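Local coordinates for immunity protein 52 domain-containing protein (Burkholderia pseudomallei K96243, PDB 4RHO) that is of unknown function but belongs to the Imm52 family, and so may act as an immunity protein that protects the bacterium against a toxin, at residues V154-V159 with I208-K213. Residues are numbered along the deposited sequence; the frame is centred on the assembly and turned at random. Where two conformers were deposited one is given.
Sequences VVTTIV and IPVSAK
Val-210 turns its CG1 methyl toward Thr-156 and Val-159, a small apolar contact where a helix packs against the edge strand in this fold of an antiparallel sheet flanked by helices. Helix 148-162 lies over the sheet, and strand 206-212 is the outermost strand at one end, paired through Val-210 with Thr-217 and Gly-218 of strand 215-222. Thr-156 and Val-159, three residues apart, leave the helix on the side that looks at this strand, and both meet the same atom, Val-210 CG1. Thr-156 and Val-210 run past each other in opposite directions, their CA atoms 6.8 Å apart. Thr-156 was modelled in two conformers; in one of them CG2 of Thr-156 lies 4.1 Å from CG1 of Val-210, and OG1 hydrogen-bonds back to Ala-152 O one turn earlier, so this side of the contact is less certain. Tyr-191 of strand 189-192 touches both valines, and Ile-220 of strand 215-222 lies against Thr-156, extending the apolar layer between helix and sheet. The two valines instead approach tip to tip. In each, CG1 stands anti to the backbone N (chi1 165° in Val-159, -177° in Val-210), which carries that methyl toward the other segment. The branches thus meet end on, with CG1 of Val-159 3.7 Å from CG1 of Val-210.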
ATOM      1  N   VAL A 154       8.475   2.385   4.588  1.00 29.06           N
ATOM      2  CA  VAL A 154       7.450   2.666   3.579  1.00 28.64           C
ATOM      3  C   VAL A 154       6.046   2.621   4.227  1.00 30.82           C
ATOM      4  O   VAL A 154       5.241   3.524   3.998  1.00 30.18           O
ATOM      5  CB  VAL A 154       7.554   1.695   2.371  1.00 32.70           C
ATOM      6  CG1 VAL A 154       6.439   1.961   1.355  1.00 32.26           C
ATOM      7  CG2 VAL A 154       8.927   1.802   1.705  1.00 33.52           C
ATOM      8  N   VAL A 155       5.811   1.633   5.133  1.00 26.18           N
ATOM      9  CA  VAL A 155       4.521   1.503   5.839  1.00 24.48           C
ATOM     10  C   VAL A 155       4.271   2.744   6.758  1.00 27.65           C
ATOM     11  O   VAL A 155       3.157   3.283   6.766  1.00 27.26           O
ATOM     12  CB  VAL A 155       4.441   0.170   6.650  1.00 26.90           C
ATOM     13  CG1 VAL A 155       3.195   0.138   7.540  1.00 25.82           C
ATOM     14  CG2 VAL A 155       4.467  -1.035   5.716  1.00 26.29           C
ATOM     15  N   THR A 156       5.325   3.200   7.510  1.00 23.87           N
ATOM     16  CA  THR A 156       5.207   4.355   8.405  0.67 23.29           C
ATOM     17  C   THR A 156       4.857   5.621   7.603  1.00 28.05           C
ATOM     18  O   THR A 156       4.051   6.436   8.058  1.00 28.64           O
ATOM     19  CB  THR A 156       6.499   4.539   9.198  0.67 23.44           C
ATOM     20  OG1 THR A 156       6.820   3.309   9.843  0.67 18.37           O
ATOM     21  CG2 THR A 156       6.395   5.669  10.234  0.67 19.42           C
ATOM     22  N   THR A 157       5.464   5.784   6.403  1.00 23.90           N
ATOM     23  CA  THR A 157       5.170   6.934   5.543  1.00 24.25           C
ATOM     24  C   THR A 157       3.690   6.898   5.102  1.00 26.89           C
ATOM     25  O   THR A 157       3.027   7.929   5.097  1.00 26.74           O
ATOM     26  CB  THR A 157       6.116   6.953   4.332  1.00 32.25           C
ATOM     27  OG1 THR A 157       7.462   6.919   4.796  1.00 35.64           O
ATOM     28  CG2 THR A 157       5.902   8.175   3.447  1.00 26.81           C
ATOM     29  N   ILE A 158       3.163   5.682   4.796  1.00 22.91           N
ATOM     30  CA  ILE A 158       1.756   5.506   4.391  1.00 22.50           C
ATOM     31  C   ILE A 158       0.814   5.807   5.584  1.00 26.43           C
ATOM     32  O   ILE A 158      -0.247   6.419   5.397  1.00 25.00           O
ATOM     33  CB  ILE A 158       1.526   4.071   3.825  1.00 24.64           C
ATOM     34  CG1 ILE A 158       2.332   3.862   2.513  1.00 24.80           C
ATOM     35  CG2 ILE A 158       0.024   3.800   3.606  1.00 24.97           C
ATOM     36  CD1 ILE A 158       2.405   2.386   2.024  1.00 27.71           C
ATOM     37  N   VAL A 159       1.231   5.418   6.810  1.00 23.42           N
ATOM     38  CA  VAL A 159       0.461   5.691   8.027  1.00 23.35           C
ATOM     39  C   VAL A 159       0.364   7.206   8.260  1.00 28.81           C
ATOM     40  O   VAL A 159      -0.715   7.710   8.569  1.00 29.76           O
ATOM     41  CB  VAL A 159       1.073   4.968   9.264  1.00 26.34           C
ATOM     42  CG1 VAL A 159       0.511   5.535  10.568  1.00 26.11           C
ATOM     43  CG2 VAL A 159       0.845   3.463   9.180  1.00 25.10           C
ATOM     44  N   ILE A 208       7.027  -2.509  15.992  1.00 28.43           N
ATOM     45  CA  ILE A 208       7.512  -1.160  15.745  1.00 27.63           C
ATOM     46  C   ILE A 208       6.431  -0.134  16.102  1.00 31.82           C
ATOM     47  O   ILE A 208       5.403  -0.057  15.432  1.00 32.05           O
ATOM     48  CB  ILE A 208       7.974  -1.010  14.265  1.00 29.73           C
ATOM     49  CG1 ILE A 208       8.983  -2.127  13.889  1.00 29.98           C
ATOM     50  CG2 ILE A 208       8.564   0.396  14.010  1.00 30.01           C
ATOM     51  CD1 ILE A 208       9.274  -2.228  12.444  1.00 32.10           C
ATOM     52  N   PRO A 209       6.656   0.688  17.156  1.00 29.58           N
ATOM     53  CA  PRO A 209       5.667   1.719  17.490  1.00 29.88           C
ATOM     54  C   PRO A 209       5.655   2.845  16.455  1.00 34.15           C
ATOM     55  O   PRO A 209       6.717   3.270  15.986  1.00 34.60           O
ATOM     56  CB  PRO A 209       6.133   2.222  18.863  1.00 32.43           C
ATOM     57  CG  PRO A 209       7.582   1.976  18.884  1.00 36.69           C
ATOM     58  CD  PRO A 209       7.825   0.734  18.064  1.00 31.49           C
ATOM     59  N   VAL A 210       4.459   3.293  16.058  1.00 29.86           N
ATOM     60  CA  VAL A 210       4.324   4.417  15.129  1.00 29.00           C
ATOM     61  C   VAL A 210       3.782   5.632  15.893  1.00 33.91           C
ATOM     62  O   VAL A 210       2.719   5.549  16.507  1.00 32.64           O
ATOM     63  CB  VAL A 210       3.429   4.059  13.902  1.00 30.63           C
ATOM     64  CG1 VAL A 210       3.368   5.223  12.914  1.00 30.39           C
ATOM     65  CG2 VAL A 210       3.928   2.799  13.213  1.00 29.35           C
ATOM     66  N   SER A 211       4.566   6.714  15.947  1.00 33.21           N
ATOM     67  CA  SER A 211       4.202   7.893  16.737  1.00 34.36           C
ATOM     68  C   SER A 211       3.683   9.016  15.862  1.00 38.24           C
ATOM     69  O   SER A 211       4.104   9.155  14.707  1.00 36.73           O
ATOM     70  CB  SER A 211       5.396   8.382  17.546  1.00 39.61           C
ATOM     71  OG  SER A 211       5.829   7.391  18.466  1.00 51.55           O
ATOM     72  N   ALA A 212       2.741   9.814  16.405  1.00 36.00           N
ATOM     73  CA  ALA A 212       2.196  11.002  15.742  1.00 35.96           C
ATOM     74  C   ALA A 212       1.429  11.841  16.727  1.00 40.23           C
ATOM     75  O   ALA A 212       0.767  11.297  17.616  1.00 40.37           O
ATOM     76  CB  ALA A 212       1.291  10.600  14.584  1.00 35.74           C
ATOM     77  N   LYS A 213       1.549  13.185  16.610  1.00 36.25           N
ATOM     78  CA  LYS A 213       0.819  14.141  17.446  1.00 36.94           C
ATOM     79  C   LYS A 213       0.985  13.828  18.972  1.00 41.34           C
ATOM     80  O   LYS A 213       0.015  13.894  19.731  1.00 41.13           O
ATOM     81  CB  LYS A 213      -0.673  14.183  17.054  1.00 39.36           C
ATOM     82  CG  LYS A 213      -0.898  14.657  15.611  1.00 51.12           C
ATOM     83  CD  LYS A 213      -2.368  14.815  15.277  1.00 58.88           C
ATOM     84  CE  LYS A 213      -2.560  15.364  13.881  1.00 62.30           C
ATOM     85  NZ  LYS A 213      -3.993  15.566  13.561  1.00 66.65           N
TER